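Local coordinates for protein SusD homolog (Bacteroides thetaiotaomicron VPI-5482, PDB 3IHV) that probably binds glycans at the outer membrane surface, as other members of the SusD family do in carbohydrate uptake, at residues 43-48 / 63-68; 280-285 / 371-376; 284-289 / 328-333; 300-305 / 366-371. All blocks are in the same frame, centred on the assembly; numbering follows the deposited sequence.

Contact 1 (43-48 / 63-68); sequences ILFNLG and RIIPTN
The Pro66 ring packs against two leucines, Leu44 and Leu47, both reaching its CG, and this apolar cluster dominates the contact. Pro66 CG lies 3.7 Å from Leu44 CD1 and likewise 3.7 Å from Leu47 CD1. Leu47 runs alongside the proline, both side chains pointing the same way, whereas Leu44 comes in obliquely. Leu44 gets there because its CG stands trans to the amide nitrogen (chi1 -169°), which carries both methyls forward: CD1 to the proline, and CD2 to Ile65 CD1 at 4.2 Å, where the two chains cross at about a right angle. Ile65 also meets the Phe45 ring obliquely, with CG2 4.0 Å from Phe45 CD1. Phe45 leaves its backbone pointing away, yet the ring end swings back to meet this branch.

The closest approach between backbones is at Gly48, whose CA sits 3.9 Å from Pro66 O; its phi/psi of 89°/59° suits a residue without CB, and a CB there would run into that same carbonyl oxygen.

Polar bonding stays inside each segment or goes to third parties. Arg63 O accepts from Thr67 OG1 (2.7 Å) and from Thr67 N, reached from opposite faces of its plane, while a type I turn closes from Ile65 to Asn68. Arg470 binds Leu47 O and Asn68 OD1, and Tyr479 binds Gly48 O and Asn68 ND2.

Direct contact is almost wholly apolar, so burial and fit hold the loop before helix 75-101 to the end of helix 40-44, and polar ties between the two run through Arg470 and Tyr479.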
# COMPACT_ATOMS: atom_id res chain seq x y z
N ILE A 43 2.27 -5.61 -3.70
CA ILE A 43 2.28 -6.95 -3.13
C ILE A 43 3.65 -7.49 -2.72
O ILE A 43 3.86 -7.78 -1.56
CB ILE A 43 1.65 -7.96 -4.15
CG1 ILE A 43 0.20 -7.60 -4.47
CG2 ILE A 43 1.78 -9.43 -3.66
CD1 ILE A 43 -0.37 -8.36 -5.69
N LEU A 44 4.56 -7.54 -3.67
CA LEU A 44 5.78 -8.32 -3.50
C LEU A 44 6.73 -7.83 -2.43
O LEU A 44 7.31 -8.64 -1.73
CB LEU A 44 6.55 -8.46 -4.84
CG LEU A 44 7.71 -9.45 -4.92
CD1 LEU A 44 7.26 -10.92 -4.66
CD2 LEU A 44 8.42 -9.29 -6.30
N PHE A 45 6.87 -6.52 -2.31
CA PHE A 45 7.84 -5.96 -1.37
C PHE A 45 7.28 -5.79 0.03
O PHE A 45 7.99 -5.25 0.89
CB PHE A 45 8.34 -4.58 -1.84
CG PHE A 45 9.06 -4.57 -3.18
CD1 PHE A 45 9.48 -5.74 -3.84
CD2 PHE A 45 9.49 -3.36 -3.69
CE1 PHE A 45 10.18 -5.65 -5.04
CE2 PHE A 45 10.21 -3.31 -4.88
CZ PHE A 45 10.53 -4.47 -5.54
N ASN A 46 6.06 -6.25 0.28
CA ASN A 46 5.38 -6.03 1.54
C ASN A 46 5.13 -7.30 2.32
O ASN A 46 4.34 -7.30 3.26
CB ASN A 46 4.05 -5.35 1.23
CG ASN A 46 4.25 -3.99 0.57
OD1 ASN A 46 5.16 -3.28 0.94
ND2 ASN A 46 3.40 -3.63 -0.40
N LEU A 47 5.77 -8.38 1.91
CA LEU A 47 5.59 -9.66 2.57
C LEU A 47 6.62 -9.92 3.64
O LEU A 47 7.66 -9.24 3.75
CB LEU A 47 5.60 -10.75 1.51
CG LEU A 47 4.41 -10.74 0.58
CD1 LEU A 47 4.74 -11.60 -0.64
CD2 LEU A 47 3.14 -11.24 1.27
N GLY A 48 6.33 -10.91 4.47
CA GLY A 48 7.29 -11.35 5.49
C GLY A 48 7.18 -10.61 6.79
O GLY A 48 8.13 -9.98 7.27
N ARG A 63 10.14 -16.50 -4.29
CA ARG A 63 10.17 -16.37 -2.85
C ARG A 63 11.38 -15.61 -2.34
O ARG A 63 11.44 -15.27 -1.15
CB ARG A 63 10.12 -17.76 -2.22
CG ARG A 63 8.84 -18.51 -2.56
CD ARG A 63 8.92 -19.96 -2.14
NE ARG A 63 7.87 -20.75 -2.81
CZ ARG A 63 7.97 -21.29 -4.03
NH1 ARG A 63 9.07 -21.14 -4.77
NH2 ARG A 63 6.95 -22.01 -4.50
N ILE A 64 12.30 -15.27 -3.23
CA ILE A 64 13.57 -14.69 -2.76
C ILE A 64 13.44 -13.33 -2.08
O ILE A 64 14.07 -13.09 -1.04
CB ILE A 64 14.66 -14.69 -3.87
CG1 ILE A 64 16.05 -14.45 -3.25
CG2 ILE A 64 14.30 -13.71 -4.99
CD1 ILE A 64 17.18 -14.51 -4.25
N ILE A 65 12.60 -12.44 -2.62
CA ILE A 65 12.41 -11.13 -2.01
C ILE A 65 11.60 -11.21 -0.72
O ILE A 65 12.04 -10.69 0.31
CB ILE A 65 11.87 -10.08 -3.01
CG1 ILE A 65 12.96 -9.75 -4.06
CG2 ILE A 65 11.46 -8.80 -2.30
CD1 ILE A 65 12.46 -9.01 -5.31
N PRO A 66 10.42 -11.88 -0.75
CA PRO A 66 9.63 -11.97 0.48
C PRO A 66 10.29 -12.69 1.65
O PRO A 66 9.86 -12.51 2.78
CB PRO A 66 8.41 -12.76 0.03
CG PRO A 66 8.27 -12.45 -1.42
CD PRO A 66 9.69 -12.46 -1.90
N THR A 67 11.33 -13.49 1.39
CA THR A 67 12.05 -14.16 2.47
C THR A 67 13.31 -13.41 2.89
O THR A 67 14.07 -13.90 3.72
CB THR A 67 12.47 -15.58 2.04
OG1 THR A 67 13.28 -15.50 0.83
CG2 THR A 67 11.17 -16.50 1.84
N ASN A 68 13.57 -12.23 2.30
CA ASN A 68 14.74 -11.45 2.65
C ASN A 68 16.06 -12.17 2.42
O ASN A 68 16.98 -12.04 3.21
CB ASN A 68 14.63 -10.93 4.08
CG ASN A 68 13.51 -9.94 4.24
OD1 ASN A 68 13.18 -9.22 3.28
ND2 ASN A 68 12.88 -9.91 5.42

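Contact 2 (280-285 / 371-376); sequences IGKWNG and WDIQKY
Ile280 lies over one face of the Trp371 indole, where its CG2 makes a CH-pi contact, 3.8 Å from the centroid of the five-membered ring and 21° off its normal. Asn284 ND2 is on the same side, above the plane but displaced to the rim, 3.4 Å from Trp371 CE3, with amide and ring planes only 11° apart. The amide is held in this flat pose from its other end, since Asn284 OD1 accepts Gly281 N in the carbonyl plane at 2.8 Å. Its CG sits between the backbone N and the carbonyl carbon (chi1 69°), which folds the side chain back over its own turn.

Within this SusD-family fold the tryptophan precedes the short helix 373-376, N-capped by Asp372: Lys375 N meets Asp372 OD1 at 2.8 Å from above the carboxylate plane. An alanine in place of Trp371 would probably open a gap beside Ile280 and leave the Asn284 amide without the ring it lies beside, as well as stripping Trp246 and Trp392 of a neighbour.

Lys282 starts away from the helix, but bends at chi2 and chi3 bring its CD to 3.5 Å from Ile373 CD1; its NZ goes on to Ser297 O and Asn384 O. Two waters complete the join. One donates to Gly281 O and accepts from Ile373 N, while the other spans Asn284 O and Trp371 N, 3.0 Å from that nitrogen.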
# COMPACT_ATOMS: atom_id res chain seq x y z
N ILE A 280 -3.53 -7.63 -8.94
CA ILE A 280 -4.33 -7.59 -7.71
C ILE A 280 -5.48 -8.58 -7.85
O ILE A 280 -6.14 -8.67 -8.91
CB ILE A 280 -4.86 -6.17 -7.39
CG1 ILE A 280 -3.78 -5.06 -7.56
CG2 ILE A 280 -5.49 -6.17 -6.00
CD1 ILE A 280 -2.44 -5.25 -6.82
N GLY A 281 -5.70 -9.40 -6.83
CA GLY A 281 -6.66 -10.50 -6.91
C GLY A 281 -6.12 -11.72 -7.66
O GLY A 281 -6.79 -12.75 -7.77
N LYS A 282 -4.89 -11.63 -8.18
CA LYS A 282 -4.27 -12.73 -8.89
C LYS A 282 -3.16 -13.30 -8.02
O LYS A 282 -3.34 -14.33 -7.38
CB LYS A 282 -3.75 -12.25 -10.27
CG LYS A 282 -4.84 -11.53 -11.11
CD LYS A 282 -6.07 -12.36 -11.35
CE LYS A 282 -5.86 -13.46 -12.36
NZ LYS A 282 -7.06 -14.29 -12.89
N TRP A 283 -2.05 -12.58 -7.92
CA TRP A 283 -0.93 -13.04 -7.14
C TRP A 283 -1.26 -13.02 -5.63
O TRP A 283 -0.77 -13.85 -4.85
CB TRP A 283 0.28 -12.14 -7.41
CG TRP A 283 1.60 -12.83 -7.33
CD1 TRP A 283 2.27 -13.40 -8.37
CD2 TRP A 283 2.45 -12.97 -6.18
NE1 TRP A 283 3.48 -13.89 -7.94
CE2 TRP A 283 3.62 -13.63 -6.60
CE3 TRP A 283 2.34 -12.60 -4.84
CZ2 TRP A 283 4.66 -13.95 -5.72
CZ3 TRP A 283 3.37 -12.91 -3.99
CH2 TRP A 283 4.52 -13.57 -4.44
N ASN A 284 -2.13 -12.10 -5.24
CA ASN A 284 -2.57 -12.02 -3.84
C ASN A 284 -4.05 -12.33 -3.72
O ASN A 284 -4.73 -11.87 -2.81
CB ASN A 284 -2.24 -10.66 -3.25
CG ASN A 284 -3.08 -9.55 -3.85
OD1 ASN A 284 -3.66 -9.72 -4.95
ND2 ASN A 284 -3.14 -8.42 -3.17
N GLY A 285 -4.57 -13.10 -4.66
CA GLY A 285 -5.97 -13.45 -4.65
C GLY A 285 -6.29 -14.66 -3.79
O GLY A 285 -5.47 -15.15 -3.01
N TRP A 371 -9.47 -9.48 -2.19
CA TRP A 371 -9.45 -9.42 -3.65
C TRP A 371 -9.91 -10.75 -4.28
O TRP A 371 -9.37 -11.20 -5.29
CB TRP A 371 -8.10 -8.88 -4.17
CG TRP A 371 -7.76 -7.60 -3.48
CD1 TRP A 371 -8.24 -6.35 -3.78
CD2 TRP A 371 -6.96 -7.44 -2.29
NE1 TRP A 371 -7.79 -5.43 -2.85
CE2 TRP A 371 -6.97 -6.06 -1.96
CE3 TRP A 371 -6.16 -8.31 -1.53
CZ2 TRP A 371 -6.28 -5.54 -0.86
CZ3 TRP A 371 -5.47 -7.79 -0.43
CH2 TRP A 371 -5.52 -6.41 -0.12
N ASP A 372 -10.96 -11.32 -3.69
CA ASP A 372 -11.60 -12.50 -4.20
C ASP A 372 -12.43 -12.16 -5.47
O ASP A 372 -13.59 -11.71 -5.40
CB ASP A 372 -12.47 -13.10 -3.12
CG ASP A 372 -13.11 -14.39 -3.55
OD1 ASP A 372 -13.25 -14.61 -4.79
OD2 ASP A 372 -13.52 -15.13 -2.66
N ILE A 373 -11.81 -12.37 -6.62
CA ILE A 373 -12.43 -12.07 -7.90
C ILE A 373 -13.75 -12.87 -8.12
O ILE A 373 -14.75 -12.30 -8.55
CB ILE A 373 -11.43 -12.28 -9.07
CG1 ILE A 373 -10.33 -11.22 -9.00
CG2 ILE A 373 -12.15 -12.24 -10.41
CD1 ILE A 373 -9.21 -11.39 -10.05
N GLN A 374 -13.74 -14.17 -7.83
CA GLN A 374 -14.91 -15.01 -8.02
C GLN A 374 -16.07 -14.48 -7.19
O GLN A 374 -17.20 -14.44 -7.65
CB GLN A 374 -14.58 -16.43 -7.62
CG GLN A 374 -15.72 -17.40 -7.63
CD GLN A 374 -16.21 -17.74 -9.03
OE1 GLN A 374 -15.45 -17.76 -10.01
NE2 GLN A 374 -17.47 -18.10 -9.10
N LYS A 375 -15.78 -14.07 -5.96
CA LYS A 375 -16.78 -13.50 -5.08
C LYS A 375 -17.29 -12.12 -5.52
O LYS A 375 -18.49 -11.87 -5.50
CB LYS A 375 -16.20 -13.33 -3.66
CG LYS A 375 -17.24 -12.81 -2.66
CD LYS A 375 -16.67 -12.61 -1.26
CE LYS A 375 -17.77 -12.27 -0.27
NZ LYS A 375 -17.18 -11.82 1.02
N TYR A 376 -16.39 -11.21 -5.89
CA TYR A 376 -16.77 -9.82 -6.12
C TYR A 376 -17.04 -9.32 -7.55
O TYR A 376 -17.86 -8.43 -7.71
CB TYR A 376 -15.75 -8.91 -5.46
CG TYR A 376 -15.74 -8.98 -3.94
CD1 TYR A 376 -16.88 -8.70 -3.21
CD2 TYR A 376 -14.59 -9.26 -3.25
CE1 TYR A 376 -16.88 -8.74 -1.84
CE2 TYR A 376 -14.57 -9.30 -1.88
CZ TYR A 376 -15.71 -9.04 -1.17
OH TYR A 376 -15.71 -9.09 0.20
O HOH W 1 -9.03 -13.72 -6.34
O HOH W 2 -7.50 -11.74 -2.09

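Contact 3 (284-289 / 328-333); sequences NGVKTT and YQYTDT
Val286 opens a short parallel pairing in which the loop 284-289 runs beside strand 325-330: the touching parts differ in direction by 20° and form a single beta bridge, Thr288 with Tyr330. Val286 CG1 lies 3.6 Å from Tyr328 CE1 and also reaches Tyr330 CE2, so one methyl serves two tyrosines. Both phenol hydroxyls bind Asp372 OD2, which is consistent with the rings being fixed where the valine meets them.

Lys287 supplies the first backbone bond, its O accepting Tyr330 N at 2.8 Å with an N-H...O angle of 167°. Its N reaches Tyr328 O through a water. The aliphatic stem lies alongside Gln329, with Lys287 CG 3.5 Å from Gln329 OE1. Beyond it, Lys287 NZ turns off to Ala299 O.

Thr288 sends its OG1 back to Val286 O at 2.7 Å, and Thr288 OG1 also lies at the edge of the Tyr330 ring, near its plane. Thr288 CA adds a CA-H...O contact to Tyr330 O.

Thr289 closes the bridge, its N donating to Tyr330 O at 3.2 Å. Its hydroxyl, placed between the backbone N and carbonyl carbon (chi1 56°), turns to the other segment; a valine here would probably leave the Asp332 carboxylate without this donor and the loop end less tightly tied. Thr289 OG1 meets Asp332 OD1 almost in line with the C-O bond, at 2.7 Å.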
# COMPACT_ATOMS: atom_id res chain seq x y z
N ASN A 284 -2.13 -12.10 -5.24
CA ASN A 284 -2.57 -12.02 -3.84
C ASN A 284 -4.05 -12.33 -3.72
O ASN A 284 -4.73 -11.87 -2.81
CB ASN A 284 -2.24 -10.66 -3.25
CG ASN A 284 -3.08 -9.55 -3.85
OD1 ASN A 284 -3.66 -9.72 -4.95
ND2 ASN A 284 -3.14 -8.42 -3.17
N GLY A 285 -4.57 -13.10 -4.66
CA GLY A 285 -5.97 -13.45 -4.65
C GLY A 285 -6.29 -14.66 -3.79
O GLY A 285 -5.47 -15.15 -3.01
N VAL A 286 -7.50 -15.17 -4.01
CA VAL A 286 -7.94 -16.43 -3.43
C VAL A 286 -7.50 -17.47 -4.44
O VAL A 286 -7.66 -17.25 -5.64
CB VAL A 286 -9.46 -16.45 -3.23
CG1 VAL A 286 -9.92 -17.86 -2.85
CG2 VAL A 286 -9.84 -15.45 -2.13
N LYS A 287 -6.95 -18.59 -3.98
CA LYS A 287 -6.51 -19.65 -4.89
C LYS A 287 -7.70 -20.11 -5.72
O LYS A 287 -8.71 -20.53 -5.17
CB LYS A 287 -5.88 -20.79 -4.09
CG LYS A 287 -5.20 -21.87 -4.90
CD LYS A 287 -3.99 -21.36 -5.64
CE LYS A 287 -2.96 -22.44 -5.97
NZ LYS A 287 -1.71 -21.82 -6.55
N THR A 288 -7.54 -20.06 -7.04
CA THR A 288 -8.62 -20.35 -8.01
C THR A 288 -8.10 -21.02 -9.26
O THR A 288 -7.09 -20.59 -9.84
CB THR A 288 -9.25 -18.98 -8.43
OG1 THR A 288 -9.58 -18.21 -7.27
CG2 THR A 288 -10.49 -19.13 -9.38
N THR A 289 -8.77 -22.09 -9.70
CA THR A 289 -8.36 -22.76 -10.92
C THR A 289 -8.90 -22.06 -12.16
O THR A 289 -9.93 -21.40 -12.13
CB THR A 289 -8.95 -24.17 -11.00
OG1 THR A 289 -10.37 -24.09 -10.88
CG2 THR A 289 -8.39 -25.08 -9.90
N TYR A 328 -10.45 -20.75 2.24
CA TYR A 328 -11.03 -21.54 1.16
C TYR A 328 -10.34 -21.21 -0.13
O TYR A 328 -9.65 -20.21 -0.22
CB TYR A 328 -12.51 -21.15 1.00
CG TYR A 328 -12.74 -19.67 0.72
CD1 TYR A 328 -12.69 -19.16 -0.58
CD2 TYR A 328 -12.97 -18.77 1.76
CE1 TYR A 328 -12.89 -17.82 -0.85
CE2 TYR A 328 -13.16 -17.41 1.51
CZ TYR A 328 -13.14 -16.94 0.19
OH TYR A 328 -13.30 -15.59 -0.08
N GLN A 329 -10.59 -22.04 -1.13
CA GLN A 329 -10.10 -21.83 -2.49
C GLN A 329 -11.26 -22.25 -3.41
O GLN A 329 -12.23 -22.85 -2.98
CB GLN A 329 -8.89 -22.74 -2.77
CG GLN A 329 -9.14 -24.24 -2.66
CD GLN A 329 -7.89 -25.00 -3.09
OE1 GLN A 329 -7.21 -24.57 -4.03
NE2 GLN A 329 -7.54 -26.06 -2.38
N TYR A 330 -11.12 -21.96 -4.69
CA TYR A 330 -12.12 -22.34 -5.67
C TYR A 330 -11.49 -23.40 -6.58
O TYR A 330 -10.46 -23.15 -7.21
CB TYR A 330 -12.51 -21.14 -6.51
CG TYR A 330 -13.20 -20.07 -5.72
CD1 TYR A 330 -14.49 -20.26 -5.23
CD2 TYR A 330 -12.57 -18.88 -5.45
CE1 TYR A 330 -15.13 -19.25 -4.47
CE2 TYR A 330 -13.20 -17.88 -4.73
CZ TYR A 330 -14.47 -18.07 -4.23
OH TYR A 330 -15.09 -17.05 -3.51
N THR A 331 -12.14 -24.56 -6.63
CA THR A 331 -11.74 -25.67 -7.50
C THR A 331 -12.60 -25.51 -8.78
O THR A 331 -13.40 -24.58 -8.90
CB THR A 331 -12.05 -27.04 -6.81
OG1 THR A 331 -13.46 -27.25 -6.78
CG2 THR A 331 -11.50 -27.07 -5.41
N ASP A 332 -12.44 -26.41 -9.74
CA ASP A 332 -13.25 -26.31 -10.95
C ASP A 332 -14.77 -26.31 -10.63
O ASP A 332 -15.53 -25.66 -11.31
CB ASP A 332 -12.94 -27.43 -11.93
CG ASP A 332 -11.57 -27.29 -12.59
OD1 ASP A 332 -10.80 -26.41 -12.20
OD2 ASP A 332 -11.28 -28.09 -13.51
N THR A 333 -15.19 -27.02 -9.58
CA THR A 333 -16.61 -27.13 -9.27
C THR A 333 -17.14 -26.43 -8.01
O THR A 333 -18.36 -26.20 -7.91
CB THR A 333 -16.98 -28.60 -9.11
OG1 THR A 333 -16.09 -29.19 -8.16
CG2 THR A 333 -16.85 -29.33 -10.43
O HOH W 3 -7.20 -19.15 -1.18

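Contact 4 (300-305 / 366-371); sequences ANVKVV and YTPAKW
Thr367, Val304 and Tyr366 bury the most surface here, and two of them, Val304 and Tyr366, share the one backbone bond: Val304 N donates to Tyr366 O at 2.9 Å, with an N-H...O angle of 156°. The donor comes from above the carbonyl plane, 43° out of it, and Lys303 CA reaches the same oxygen at 3.2 Å, so one hydrogen bond and a weaker CA-H...O contact converge on Tyr366 O.

Val304 points into the other segment. Its CG2, anti to its own carbonyl carbon, comes within 3.5 Å of Thr367 O, while CB faces Tyr366 CB. The tyrosine ring itself leads away to pack edge-to-face with His306, and its hydroxyl bonds Asp353.

Thr367 divides its branches. OG1 turns to Pro368 O within its own segment (2.9 Å), leaving CG2 toward the other segment, where it meets Ala300 CB at 3.9 Å and also lies near Lys303 NZ. That lysine runs alongside the threonine, pointing the same way, and its ammonium binds Ala300 O, approached nearly head-on, and Asn365 O. Pro368 adds its CD, 3.3 Å from Val302 O, and its CG against Val302 CG1, the two side chains crossing near a right angle.

The touching backbones run 101° apart, consistent with pairing limited to one bond. This is a near-orthogonal strand crossing: strand 302-304, paired antiparallel with 52-54, crosses strand 367-368, an outer strand of a three-stranded antiparallel sheet, and so joins two small sheets in this mainly helical SusD-family protein.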
# COMPACT_ATOMS: atom_id res chain seq x y z
N ALA A 300 -2.36 -16.84 -6.15
CA ALA A 300 -2.62 -16.72 -4.70
C ALA A 300 -1.43 -17.12 -3.85
O ALA A 300 -1.51 -18.01 -3.01
CB ALA A 300 -3.88 -17.56 -4.31
N ASN A 301 -0.31 -16.47 -4.12
CA ASN A 301 0.94 -16.74 -3.45
C ASN A 301 1.15 -15.98 -2.13
O ASN A 301 2.17 -16.21 -1.43
CB ASN A 301 2.11 -16.45 -4.42
CG ASN A 301 2.14 -17.41 -5.57
OD1 ASN A 301 1.90 -18.59 -5.38
ND2 ASN A 301 2.50 -16.92 -6.75
N VAL A 302 0.23 -15.09 -1.78
CA VAL A 302 0.31 -14.38 -0.51
C VAL A 302 -0.47 -15.25 0.49
O VAL A 302 -1.68 -15.48 0.33
CB VAL A 302 -0.32 -12.97 -0.56
CG1 VAL A 302 -0.37 -12.39 0.89
CG2 VAL A 302 0.49 -12.07 -1.56
N LYS A 303 0.25 -15.74 1.49
CA LYS A 303 -0.32 -16.62 2.47
C LYS A 303 -0.39 -15.91 3.82
O LYS A 303 0.44 -15.06 4.12
CB LYS A 303 0.51 -17.91 2.58
CG LYS A 303 0.62 -18.68 1.30
CD LYS A 303 -0.77 -18.95 0.68
CE LYS A 303 -0.72 -20.00 -0.41
NZ LYS A 303 -2.12 -20.17 -0.99
N VAL A 304 -1.40 -16.25 4.60
CA VAL A 304 -1.64 -15.61 5.88
C VAL A 304 -0.94 -16.36 7.01
O VAL A 304 -1.07 -17.59 7.13
CB VAL A 304 -3.15 -15.51 6.21
CG1 VAL A 304 -3.38 -14.83 7.59
CG2 VAL A 304 -3.91 -14.79 5.08
N VAL A 305 -0.21 -15.62 7.85
CA VAL A 305 0.47 -16.24 8.98
C VAL A 305 -0.59 -16.76 9.95
O VAL A 305 -1.43 -15.98 10.42
CB VAL A 305 1.47 -15.28 9.61
CG1 VAL A 305 2.10 -15.87 10.90
CG2 VAL A 305 2.60 -14.89 8.57
N TYR A 366 -3.99 -20.45 3.67
CA TYR A 366 -5.00 -19.38 3.69
C TYR A 366 -4.41 -18.17 2.98
O TYR A 366 -3.19 -17.92 3.02
CB TYR A 366 -5.32 -18.90 5.11
CG TYR A 366 -6.16 -19.76 6.03
CD1 TYR A 366 -6.44 -21.11 5.76
CD2 TYR A 366 -6.61 -19.23 7.24
CE1 TYR A 366 -7.19 -21.87 6.65
CE2 TYR A 366 -7.32 -19.95 8.12
CZ TYR A 366 -7.60 -21.29 7.84
OH TYR A 366 -8.34 -22.02 8.71
N THR A 367 -5.29 -17.38 2.34
CA THR A 367 -4.90 -16.21 1.57
C THR A 367 -5.71 -15.00 2.03
O THR A 367 -6.64 -15.12 2.84
CB THR A 367 -5.19 -16.42 0.07
OG1 THR A 367 -6.62 -16.59 -0.13
CG2 THR A 367 -4.45 -17.64 -0.47
N PRO A 368 -5.36 -13.82 1.52
CA PRO A 368 -6.31 -12.73 1.74
C PRO A 368 -7.61 -13.05 1.00
O PRO A 368 -7.61 -13.83 0.03
CB PRO A 368 -5.60 -11.52 1.07
CG PRO A 368 -4.15 -11.94 0.87
CD PRO A 368 -4.16 -13.40 0.78
N ALA A 369 -8.73 -12.47 1.45
CA ALA A 369 -10.03 -12.61 0.78
C ALA A 369 -10.52 -11.27 0.24
O ALA A 369 -11.55 -11.20 -0.40
CB ALA A 369 -11.06 -13.18 1.73
N LYS A 370 -9.77 -10.20 0.49
CA LYS A 370 -10.16 -8.85 0.05
C LYS A 370 -10.29 -8.72 -1.46
O LYS A 370 -11.08 -7.91 -1.94
CB LYS A 370 -9.15 -7.84 0.56
CG LYS A 370 -9.21 -7.70 2.06
CD LYS A 370 -8.21 -6.70 2.62
CE LYS A 370 -8.55 -6.38 4.08
NZ LYS A 370 -7.62 -5.42 4.81
N TRP A 371 -9.47 -9.48 -2.19
CA TRP A 371 -9.45 -9.42 -3.65
C TRP A 371 -9.91 -10.75 -4.28
O TRP A 371 -9.37 -11.20 -5.29
CB TRP A 371 -8.10 -8.88 -4.17
CG TRP A 371 -7.76 -7.60 -3.48
CD1 TRP A 371 -8.24 -6.35 -3.78
CD2 TRP A 371 -6.96 -7.44 -2.29
NE1 TRP A 371 -7.79 -5.43 -2.85
CE2 TRP A 371 -6.97 -6.06 -1.96
CE3 TRP A 371 -6.16 -8.31 -1.53
CZ2 TRP A 371 -6.28 -5.54 -0.86
CZ3 TRP A 371 -5.47 -7.79 -0.43
CH2 TRP A 371 -5.52 -6.41 -0.12

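Contacts 1, 2 and 4 lie in the interior, whereas contact 3 is only partly buried and farthest from the chain centre. Chemistry follows place: contact 1 is almost wholly apolar, contact 2 mixes an aromatic face with bridging waters, contact 4 adds one backbone bond to its packing, and contact 3 has two plus a hydroxyl-carboxylate bond. Contacts 2 and 3 share Asn284 and Gly285, contacts 2 and 4 share Trp371, and contacts 3 and 4 reach neighbouring strands of one beta-sheet. Contact 1, earlier in the chain, meets contacts 2 and 4 by packing: Ile43 CG2 lies 3.4 Å from Trp283 CE3, and Leu47 CD2 3.7 Å from Val302 CG1.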